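Local coordinates for G-protein alpha subunit Galpha7 (Naegleria fowleri, PDB 6NE6), which probably binds and hydrolyses GTP as the alpha subunit of a heterotrimeric G protein, switching between nucleotide states to relay signals, at residues A[11-16]-A[178-183]; A[131-136]-A[147-152]; A[204-209]-A[248-253]. All coordinates share one frame; numbering follows the deposited sequence. Where two conformers were deposited one is given.

In the fold
Contacts 1 and 3 lie on the six-stranded sheet of the Ras-like domain, where strands 10-16 and 199-205 are neighbours. Their centres are 20 Å apart and nearest atoms about 6 Å. Contact 1 pairs strand 10-16, which runs into the probable P-loop, with strand 173-180. Contact 3 holds the NKHD sequence, probably the guanine-recognition motif. Contact 2, nested along the chain inside contact 1, lies in the helical region between strands 10-16 and 163-170, its centre 25 Å from that of contact 1 and 20 Å from that of contact 3. No nucleotide is bound; the sodium ions sit on histidines of the evident N-terminal tag, one also on His193, and one is about 11 Å from the Lys11 side chain.

Contact 1 (A[11-16]-A[178-183]); sequences KILLVG and IDVGGQ
Strands 11-16 and 178-180 pair in parallel, with Leu13 opposite Ile178 and an angle of 45° between their short axes. Ile178 uses both its backbone polar atoms on strand 11-16. Its N donates to Ile12 O at 2.8 Å, and its O accepts from Leu14 N at 2.9 Å.

Ile178 also carries most of the side-chain contact. Its two branches go to different partners. CG1 stands anti to the carbonyl carbon (chi1 -55°) and sends CD1 to the aliphatic part of Lys11, 3.6 Å from Lys11 CB. CG2 turns to Leu13 instead and meets Leu13 CD1 at 3.8 Å. In the conformer given, the same methyl also comes 4.0 Å from Val180 CG1. Leu14 points its CB towards the partner strand, 3.4 Å from Ile178 O. The extended chain of Lys11 carries its NZ beyond the pair to a salt bridge with Glu165 and hydrogen bonds to the carbonyls of Ile191 and Phe194.

Past the paired residues the strands diverge, and a water spans them. It lies 2.6 Å from Leu14 O and close to Asp179 OD1, placed to donate to either, though it has more acceptors in reach than protons. It accepts from Val180 N at 3.0 Å. The other carboxylate oxygen of Asp179 is hydrogen-bonded to Thr160, and OD1 makes a long, weak ion pair with Lys22.

Strand 199-205 flanks strand 10-16 and strand 163-170 flanks strand 173-180, so both lie inside the sheet. Strand 10-16 runs towards a probable P-loop, to which Gly16 would belong, and the DVGGQ sequence of 179-183 matches the DXXGQ motif that opens switch II in G-protein alpha subunits. Two neighbouring strands delivering these elements side by side is characteristic of the Ras-like GTPase fold.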
loop_
_atom_site.group_PDB
_atom_site.type_symbol
_atom_site.label_atom_id
_atom_site.label_comp_id
_atom_site.label_asym_id
_atom_site.label_seq_id
_atom_site.Cartn_x
_atom_site.Cartn_y
_atom_site.Cartn_z
ATOM N N LYS A 11 -13.616 -3.961 -17.452
ATOM C CA LYS A 11 -12.999 -4.346 -16.191
ATOM C C LYS A 11 -11.558 -3.860 -16.139
ATOM O O LYS A 11 -10.798 -4.009 -17.103
ATOM C CB LYS A 11 -13.060 -5.861 -15.981
ATOM C CG LYS A 11 -14.491 -6.415 -16.041
ATOM C CD LYS A 11 -14.641 -7.660 -15.180
ATOM C CE LYS A 11 -16.114 -8.017 -14.977
ATOM N NZ LYS A 11 -16.239 -9.300 -14.221
ATOM N N ILE A 12 -11.192 -3.307 -14.990
ATOM C CA ILE A 12 -9.884 -2.709 -14.755
ATOM C C ILE A 12 -9.227 -3.502 -13.641
ATOM O O ILE A 12 -9.734 -3.525 -12.510
ATOM C CB ILE A 12 -10.012 -1.234 -14.366
ATOM C CG1 ILE A 12 -10.768 -0.467 -15.459
ATOM C CG2 ILE A 12 -8.642 -0.628 -14.079
ATOM C CD1 ILE A 12 -11.037 0.959 -15.066
ATOM N N LEU A 13 -8.108 -4.150 -13.956
ATOM C CA LEU A 13 -7.420 -5.040 -13.031
ATOM C C LEU A 13 -6.289 -4.300 -12.342
ATOM O O LEU A 13 -5.423 -3.733 -13.010
ATOM C CB LEU A 13 -6.846 -6.252 -13.766
ATOM C CG LEU A 13 -5.983 -7.235 -12.959
ATOM C CD1 LEU A 13 -6.799 -7.883 -11.844
ATOM C CD2 LEU A 13 -5.380 -8.306 -13.886
ATOM N N LEU A 14 -6.265 -4.363 -11.014
ATOM C CA LEU A 14 -5.152 -3.822 -10.237
ATOM C C LEU A 14 -4.053 -4.870 -10.148
ATOM O O LEU A 14 -4.313 -6.017 -9.770
ATOM C CB LEU A 14 -5.616 -3.428 -8.835
ATOM C CG LEU A 14 -6.523 -2.204 -8.732
ATOM C CD1 LEU A 14 -7.165 -2.166 -7.350
ATOM C CD2 LEU A 14 -5.715 -0.923 -8.975
ATOM N N VAL A 15 -2.823 -4.468 -10.493
ATOM C CA VAL A 15 -1.651 -5.340 -10.495
ATOM C C VAL A 15 -0.541 -4.605 -9.751
ATOM O O VAL A 15 -0.344 -3.406 -9.964
ATOM C CB VAL A 15 -1.224 -5.686 -11.938
ATOM C CG1 VAL A 15 0.049 -6.516 -11.991
ATOM C CG2 VAL A 15 -2.360 -6.425 -12.667
ATOM N N GLY A 16 0.154 -5.302 -8.857
ATOM C CA GLY A 16 1.260 -4.680 -8.150
ATOM C C GLY A 16 1.707 -5.536 -6.983
ATOM O O GLY A 16 1.052 -6.513 -6.601
ATOM N N ILE A 178 -11.004 -4.468 -10.251
ATOM C CA ILE A 178 -10.750 -5.808 -9.723
ATOM C C ILE A 178 -9.487 -5.802 -8.875
ATOM O O ILE A 178 -8.451 -5.283 -9.301
ATOM C CB ILE A 178 -10.582 -6.833 -10.861
ATOM C CG1 ILE A 178 -11.788 -6.804 -11.797
ATOM C CG2 ILE A 178 -10.300 -8.233 -10.296
ATOM C CD1 ILE A 178 -11.489 -7.466 -13.134
ATOM N N ASP A 179 -9.554 -6.431 -7.699
ATOM C CA ASP A 179 -8.363 -6.822 -6.949
ATOM C C ASP A 179 -8.578 -8.280 -6.574
ATOM O O ASP A 179 -9.596 -8.618 -5.970
ATOM C CB ASP A 179 -8.165 -5.942 -5.709
ATOM C CG ASP A 179 -6.816 -6.157 -5.035
ATOM O OD1 ASP A 179 -5.908 -6.738 -5.665
ATOM O OD2 ASP A 179 -6.667 -5.734 -3.870
ATOM N N VAL A 180 -7.648 -9.150 -6.965
ATOM C CA VAL A 180 -7.857 -10.591 -6.836
ATOM C C VAL A 180 -6.558 -11.278 -6.431
ATOM O O VAL A 180 -5.489 -10.996 -6.984
ATOM C CB VAL A 180 -8.421 -11.196 -8.142
ATOM C CG1 VAL A 180 -7.536 -10.848 -9.322
ATOM C CG2 VAL A 180 -8.579 -12.708 -8.008
ATOM N N GLY A 181 -6.657 -12.189 -5.461
ATOM C CA GLY A 181 -5.526 -12.997 -5.043
ATOM C C GLY A 181 -5.907 -14.396 -4.595
ATOM O O GLY A 181 -7.067 -14.803 -4.722
ATOM N N GLY A 182 -4.937 -15.147 -4.067
ATOM C CA GLY A 182 -5.204 -16.475 -3.555
ATOM C C GLY A 182 -5.535 -17.490 -4.637
ATOM O O GLY A 182 -5.167 -17.356 -5.809
ATOM N N GLN A 183 -6.261 -18.523 -4.213
ATOM C CA GLN A 183 -6.647 -19.615 -5.093
ATOM C C GLN A 183 -7.599 -19.121 -6.183
ATOM O O GLN A 183 -8.141 -18.012 -6.126
ATOM C CB GLN A 183 -7.303 -20.741 -4.292
HETATM O O HOH W 1 -5.189 -7.831 -8.129
#

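Contact 2 (A[131-136]-A[147-152]); sequences ASYYFD and MPSEED
Tyr133 and Tyr134 both reach across to Asp152, and two hydroxyl hydrogen bonds carry the contact. Tyr133 OH donates to Asp152 OD1 at 2.7 Å, meeting the oxygen nearly along its C-O axis, with ring and carboxylate planes 74° apart. Tyr134 OH donates to the backbone O of Asp152 at 2.6 Å, in the carbonyl plane. Tyr133 has CG anti to the backbone N (chi1 169°), which aims its ring at the partner segment.

A capping box fixes Asp152. Asp152 N donates to Ser149 OG at 3.0 Å, and Ser149 N donates to Asp152 OD2 at 3.1 Å from above the carboxylate plane. OD2 also takes a salt bridge from Arg140 and a hydrogen bond from Tyr146.

Van der Waals contact comes from Glu151. Its extended chain passes Tyr133, with CG 3.4 Å from Tyr133 OH and OE2 3.4 Å from Tyr133 CE1. The carboxylate is salt-bridged to Arg155.

The contact ties helix 131-136 to the start of helix 150-154. Both lie in the mostly helical region between strands 10-16 and 163-170, consistent with the helical domain of G-protein alpha subunits. Helix 138-141 packs against Tyr133, Tyr134 and Ser149, while Tyr134 also touches Ile53 of the long helix 39-66.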
loop_
_atom_site.group_PDB
_atom_site.type_symbol
_atom_site.label_atom_id
_atom_site.label_comp_id
_atom_site.label_asym_id
_atom_site.label_seq_id
_atom_site.Cartn_x
_atom_site.Cartn_y
_atom_site.Cartn_z
ATOM N N ALA A 131 2.286 3.030 10.336
ATOM C CA ALA A 131 2.647 2.790 11.733
ATOM C C ALA A 131 2.441 4.029 12.602
ATOM O O ALA A 131 1.848 3.937 13.681
ATOM C CB ALA A 131 4.086 2.294 11.827
ATOM N N SER A 132 2.940 5.197 12.168
ATOM C CA SER A 132 2.806 6.370 13.025
ATOM C C SER A 132 1.349 6.789 13.175
ATOM O O SER A 132 0.956 7.249 14.253
ATOM C CB SER A 132 3.648 7.537 12.493
ATOM O OG SER A 132 3.100 8.073 11.304
ATOM N N TYR A 133 0.545 6.628 12.127
ATOM C CA TYR A 133 -0.878 6.923 12.216
ATOM C C TYR A 133 -1.525 6.135 13.348
ATOM O O TYR A 133 -2.238 6.697 14.191
ATOM C CB TYR A 133 -1.553 6.601 10.876
ATOM C CG TYR A 133 -3.068 6.621 10.962
ATOM C CD1 TYR A 133 -3.787 7.791 10.755
ATOM C CD2 TYR A 133 -3.775 5.460 11.264
ATOM C CE1 TYR A 133 -5.176 7.802 10.849
ATOM C CE2 TYR A 133 -5.154 5.461 11.358
ATOM C CZ TYR A 133 -5.850 6.632 11.149
ATOM O OH TYR A 133 -7.220 6.627 11.242
ATOM N N TYR A 134 -1.293 4.821 13.384
ATOM C CA TYR A 134 -1.946 4.033 14.423
ATOM C C TYR A 134 -1.407 4.403 15.803
ATOM O O TYR A 134 -2.187 4.583 16.752
ATOM C CB TYR A 134 -1.787 2.534 14.142
ATOM C CG TYR A 134 -2.577 2.020 12.950
ATOM C CD1 TYR A 134 -3.944 2.280 12.820
ATOM C CD2 TYR A 134 -1.954 1.277 11.958
ATOM C CE1 TYR A 134 -4.670 1.798 11.733
ATOM C CE2 TYR A 134 -2.663 0.795 10.872
ATOM C CZ TYR A 134 -4.020 1.053 10.768
ATOM O OH TYR A 134 -4.732 0.576 9.676
ATOM N N PHE A 135 -0.085 4.562 15.929
ATOM C CA PHE A 135 0.486 4.922 17.225
ATOM C C PHE A 135 -0.059 6.260 17.714
ATOM O O PHE A 135 -0.366 6.425 18.906
ATOM C CB PHE A 135 2.011 5.017 17.144
ATOM C CG PHE A 135 2.736 3.702 16.971
ATOM C CD1 PHE A 135 2.305 2.535 17.584
ATOM C CD2 PHE A 135 3.910 3.663 16.217
ATOM C CE1 PHE A 135 3.028 1.344 17.430
ATOM C CE2 PHE A 135 4.630 2.484 16.063
ATOM C CZ PHE A 135 4.200 1.328 16.672
ATOM N N ASP A 136 -0.181 7.234 16.808
ATOM C CA ASP A 136 -0.640 8.557 17.223
ATOM C C ASP A 136 -2.119 8.580 17.570
ATOM O O ASP A 136 -2.573 9.542 18.198
ATOM C CB ASP A 136 -0.384 9.591 16.124
ATOM C CG ASP A 136 1.071 10.006 16.035
ATOM O OD1 ASP A 136 1.816 9.840 17.031
ATOM O OD2 ASP A 136 1.453 10.530 14.964
ATOM N N MET A 147 -13.996 0.515 17.739
ATOM C CA MET A 147 -14.463 -0.055 16.482
ATOM C C MET A 147 -13.704 0.682 15.391
ATOM O O MET A 147 -13.761 1.929 15.342
ATOM C CB MET A 147 -15.978 0.099 16.306
ATOM C CG MET A 147 -16.773 -0.878 17.146
ATOM S SD MET A 147 -16.447 -2.539 16.532
ATOM C CE MET A 147 -16.798 -2.263 14.804
ATOM N N PRO A 148 -12.971 -0.024 14.526
ATOM C CA PRO A 148 -12.185 0.641 13.481
ATOM C C PRO A 148 -12.984 1.667 12.692
ATOM O O PRO A 148 -14.133 1.437 12.305
ATOM C CB PRO A 148 -11.746 -0.525 12.586
ATOM C CG PRO A 148 -11.604 -1.663 13.554
ATOM C CD PRO A 148 -12.697 -1.473 14.577
ATOM N N SER A 149 -12.354 2.817 12.471
ATOM C CA SER A 149 -12.902 3.841 11.607
ATOM C C SER A 149 -12.662 3.487 10.148
ATOM O O SER A 149 -11.856 2.616 9.801
ATOM C CB SER A 149 -12.267 5.203 11.896
ATOM O OG SER A 149 -10.884 5.198 11.544
ATOM N N GLU A 150 -13.382 4.198 9.289
ATOM C CA GLU A 150 -13.154 4.122 7.855
ATOM C C GLU A 150 -11.677 4.296 7.519
ATOM O O GLU A 150 -11.091 3.484 6.797
ATOM C CB GLU A 150 -14.007 5.199 7.193
ATOM C CG GLU A 150 -14.273 5.024 5.746
ATOM C CD GLU A 150 -15.337 5.998 5.291
ATOM O OE1 GLU A 150 -14.991 7.171 5.039
ATOM O OE2 GLU A 150 -16.523 5.605 5.241
ATOM N N GLU A 151 -11.051 5.350 8.058
ATOM C CA GLU A 151 -9.648 5.600 7.743
ATOM C C GLU A 151 -8.745 4.507 8.313
ATOM O O GLU A 151 -7.759 4.111 7.674
ATOM C CB GLU A 151 -9.229 6.978 8.265
ATOM C CG GLU A 151 -7.780 7.324 7.941
ATOM C CD GLU A 151 -7.408 8.741 8.322
ATOM O OE1 GLU A 151 -8.230 9.411 8.980
ATOM O OE2 GLU A 151 -6.292 9.180 7.960
ATOM N N ASP A 152 -9.078 3.987 9.497
ATOM C CA ASP A 152 -8.327 2.853 10.046
ATOM C C ASP A 152 -8.264 1.693 9.061
ATOM O O ASP A 152 -7.216 1.058 8.901
ATOM C CB ASP A 152 -8.959 2.348 11.342
ATOM C CG ASP A 152 -8.823 3.320 12.501
ATOM O OD1 ASP A 152 -8.116 4.364 12.410
ATOM O OD2 ASP A 152 -9.456 3.016 13.531
HETATM O O HOH W 2 -10.303 7.687 12.241
#

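Contact 3 (A[204-209]-A[248-253]); sequences CSLSEF and NKHDLF
Leu206 lies over one face of the Phe253 ring, its CG 3.9 Å from the ring centroid and 23° off the normal, a CH-pi contact. With CG anti to the backbone N (chi1 -156°), the branch is laid on the ring; CD2 also touches it and reaches His250 CD2 at 4.0 Å. Phe209 meets the CD1-CE1 side of the Phe253 ring obliquely. Its CE1 is 3.6 Å from Phe253 CD1, and the two ring planes are 75° apart. Helix 277-291 adds Ile284 against both Leu206 and Phe253.

Ser207 packs on the first turn of the helix. Its CB lies 3.8 Å from Phe253 N, and its OG is near Leu252 CD2. The aliphatic chain of Lys249 runs past Ser205 and Ser207. Its CD is 3.4 Å from each OG, those of Ser205 and Ser207. Beyond this the extended lysine chain brings NZ to a water that also bonds Ser205 OG. NZ has a salt bridge to Asp129 and a hydrogen bond to Asp19 O as well.

Two backbone bonds join the segments. Asn248 N donates to Cys204 O at 2.8 Å, and Leu206 N donates to Asn248 O at 2.8 Å. Ser205 and Asn248 are thereby paired in parallel. The Asn248 amide is gripped at both ends: ND2 donates to Ser20 O, and OD1 accepts from Ala305 N and, weakly, from Lys249 N. His250 ND1 donates in its ring plane to Asp251 OD1.

Asn248 to Asp251 read NKHD, which fits the NKXD guanine-recognition motif of GTPases. Its position at the end of parallel strand 242-248, with Asn248 reaching the probable P-loop, is characteristic of the nucleotide site of the Ras-like fold.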
loop_
_atom_site.group_PDB
_atom_site.type_symbol
_atom_site.label_atom_id
_atom_site.label_comp_id
_atom_site.label_asym_id
_atom_site.label_seq_id
_atom_site.Cartn_x
_atom_site.Cartn_y
_atom_site.Cartn_z
ATOM N N CYS A 204 2.995 0.899 -8.709
ATOM C CA CYS A 204 4.329 0.856 -8.124
ATOM C C CYS A 204 4.447 1.970 -7.109
ATOM O O CYS A 204 3.907 3.059 -7.314
ATOM C CB CYS A 204 5.430 1.033 -9.170
ATOM S SG CYS A 204 5.553 -0.365 -10.314
ATOM N N SER A 205 5.162 1.698 -6.019
ATOM C CA SER A 205 5.363 2.720 -4.999
ATOM C C SER A 205 6.474 3.684 -5.402
ATOM O O SER A 205 7.597 3.264 -5.693
ATOM C CB SER A 205 5.697 2.065 -3.658
ATOM O OG SER A 205 6.106 3.056 -2.722
ATOM N N LEU A 206 6.160 4.986 -5.396
ATOM C CA LEU A 206 7.193 6.005 -5.563
ATOM C C LEU A 206 8.048 6.138 -4.309
ATOM O O LEU A 206 9.213 6.533 -4.383
ATOM C CB LEU A 206 6.531 7.338 -5.890
ATOM C CG LEU A 206 7.263 8.448 -6.635
ATOM C CD1 LEU A 206 7.853 7.930 -7.934
ATOM C CD2 LEU A 206 6.273 9.579 -6.896
ATOM N N SER A 207 7.484 5.832 -3.150
ATOM C CA SER A 207 8.167 6.143 -1.902
ATOM C C SER A 207 9.169 5.075 -1.489
ATOM O O SER A 207 9.915 5.312 -0.529
ATOM C CB SER A 207 7.149 6.346 -0.780
ATOM O OG SER A 207 6.367 5.176 -0.606
ATOM N N GLU A 208 9.210 3.927 -2.185
ATOM C CA GLU A 208 10.049 2.800 -1.768
ATOM C C GLU A 208 11.497 2.933 -2.240
ATOM O O GLU A 208 12.261 1.970 -2.094
ATOM C CB GLU A 208 9.467 1.472 -2.275
ATOM C CG GLU A 208 9.557 1.282 -3.782
ATOM C CD GLU A 208 8.935 -0.013 -4.270
ATOM O OE1 GLU A 208 8.350 -0.758 -3.455
ATOM O OE2 GLU A 208 9.053 -0.283 -5.485
ATOM N N PHE A 209 11.889 4.096 -2.783
ATOM C CA PHE A 209 13.230 4.235 -3.341
ATOM C C PHE A 209 14.325 4.035 -2.294
ATOM O O PHE A 209 15.460 3.719 -2.661
ATOM C CB PHE A 209 13.392 5.611 -4.012
ATOM C CG PHE A 209 13.450 6.775 -3.055
ATOM C CD1 PHE A 209 12.293 7.458 -2.704
ATOM C CD2 PHE A 209 14.671 7.213 -2.519
ATOM C CE1 PHE A 209 12.334 8.541 -1.836
ATOM C CE2 PHE A 209 14.724 8.296 -1.653
ATOM C CZ PHE A 209 13.564 8.966 -1.305
ATOM N N ASN A 248 2.437 5.381 -7.198
ATOM C CA ASN A 248 1.591 5.640 -6.051
ATOM C C ASN A 248 2.430 6.133 -4.872
ATOM O O ASN A 248 3.666 6.162 -4.917
ATOM C CB ASN A 248 0.818 4.356 -5.704
ATOM C CG ASN A 248 -0.232 4.558 -4.631
ATOM O OD1 ASN A 248 -0.840 5.623 -4.516
ATOM N ND2 ASN A 248 -0.446 3.521 -3.833
ATOM N N LYS A 249 1.735 6.553 -3.819
ATOM C CA LYS A 249 2.357 7.102 -2.610
ATOM C C LYS A 249 3.156 8.366 -2.916
ATOM O O LYS A 249 4.176 8.638 -2.278
ATOM C CB LYS A 249 3.220 6.054 -1.894
ATOM C CG LYS A 249 2.499 4.722 -1.668
ATOM C CD LYS A 249 3.331 3.768 -0.825
ATOM C CE LYS A 249 2.616 2.435 -0.638
ATOM N NZ LYS A 249 3.389 1.544 0.297
ATOM N N HIS A 250 2.664 9.154 -3.878
ATOM C CA HIS A 250 3.367 10.357 -4.321
ATOM C C HIS A 250 3.625 11.317 -3.159
ATOM O O HIS A 250 4.736 11.830 -3.001
ATOM C CB HIS A 250 2.554 11.048 -5.424
ATOM C CG HIS A 250 3.062 12.405 -5.792
ATOM N ND1 HIS A 250 2.728 13.539 -5.090
ATOM C CD2 HIS A 250 3.851 12.816 -6.817
ATOM C CE1 HIS A 250 3.318 14.587 -5.638
ATOM N NE2 HIS A 250 3.994 14.178 -6.696
ATOM N N ASP A 251 2.613 11.577 -2.333
ATOM C CA ASP A 251 2.802 12.555 -1.262
ATOM C C ASP A 251 3.792 12.056 -0.199
ATOM O O ASP A 251 4.541 12.863 0.373
ATOM C CB ASP A 251 1.442 12.920 -0.651
ATOM C CG ASP A 251 0.576 13.786 -1.594
ATOM O OD1 ASP A 251 1.064 14.231 -2.660
ATOM O OD2 ASP A 251 -0.611 14.014 -1.272
ATOM N N LEU A 252 3.837 10.740 0.059
ATOM C CA LEU A 252 4.845 10.194 0.969
ATOM C C LEU A 252 6.245 10.333 0.383
ATOM O O LEU A 252 7.196 10.690 1.096
ATOM C CB LEU A 252 4.541 8.725 1.273
ATOM C CG LEU A 252 5.505 8.005 2.210
ATOM C CD1 LEU A 252 5.637 8.763 3.512
ATOM C CD2 LEU A 252 5.039 6.561 2.457
ATOM N N PHE A 253 6.380 10.057 -0.917
ATOM C CA PHE A 253 7.633 10.296 -1.621
ATOM C C PHE A 253 8.075 11.747 -1.473
ATOM O O PHE A 253 9.242 12.022 -1.172
ATOM C CB PHE A 253 7.473 9.925 -3.103
ATOM C CG PHE A 253 8.586 10.428 -3.968
ATOM C CD1 PHE A 253 9.755 9.695 -4.093
ATOM C CD2 PHE A 253 8.470 11.635 -4.658
ATOM C CE1 PHE A 253 10.797 10.147 -4.898
ATOM C CE2 PHE A 253 9.512 12.088 -5.463
ATOM C CZ PHE A 253 10.671 11.354 -5.577
HETATM O O HOH W 3 6.107 1.727 -0.514
#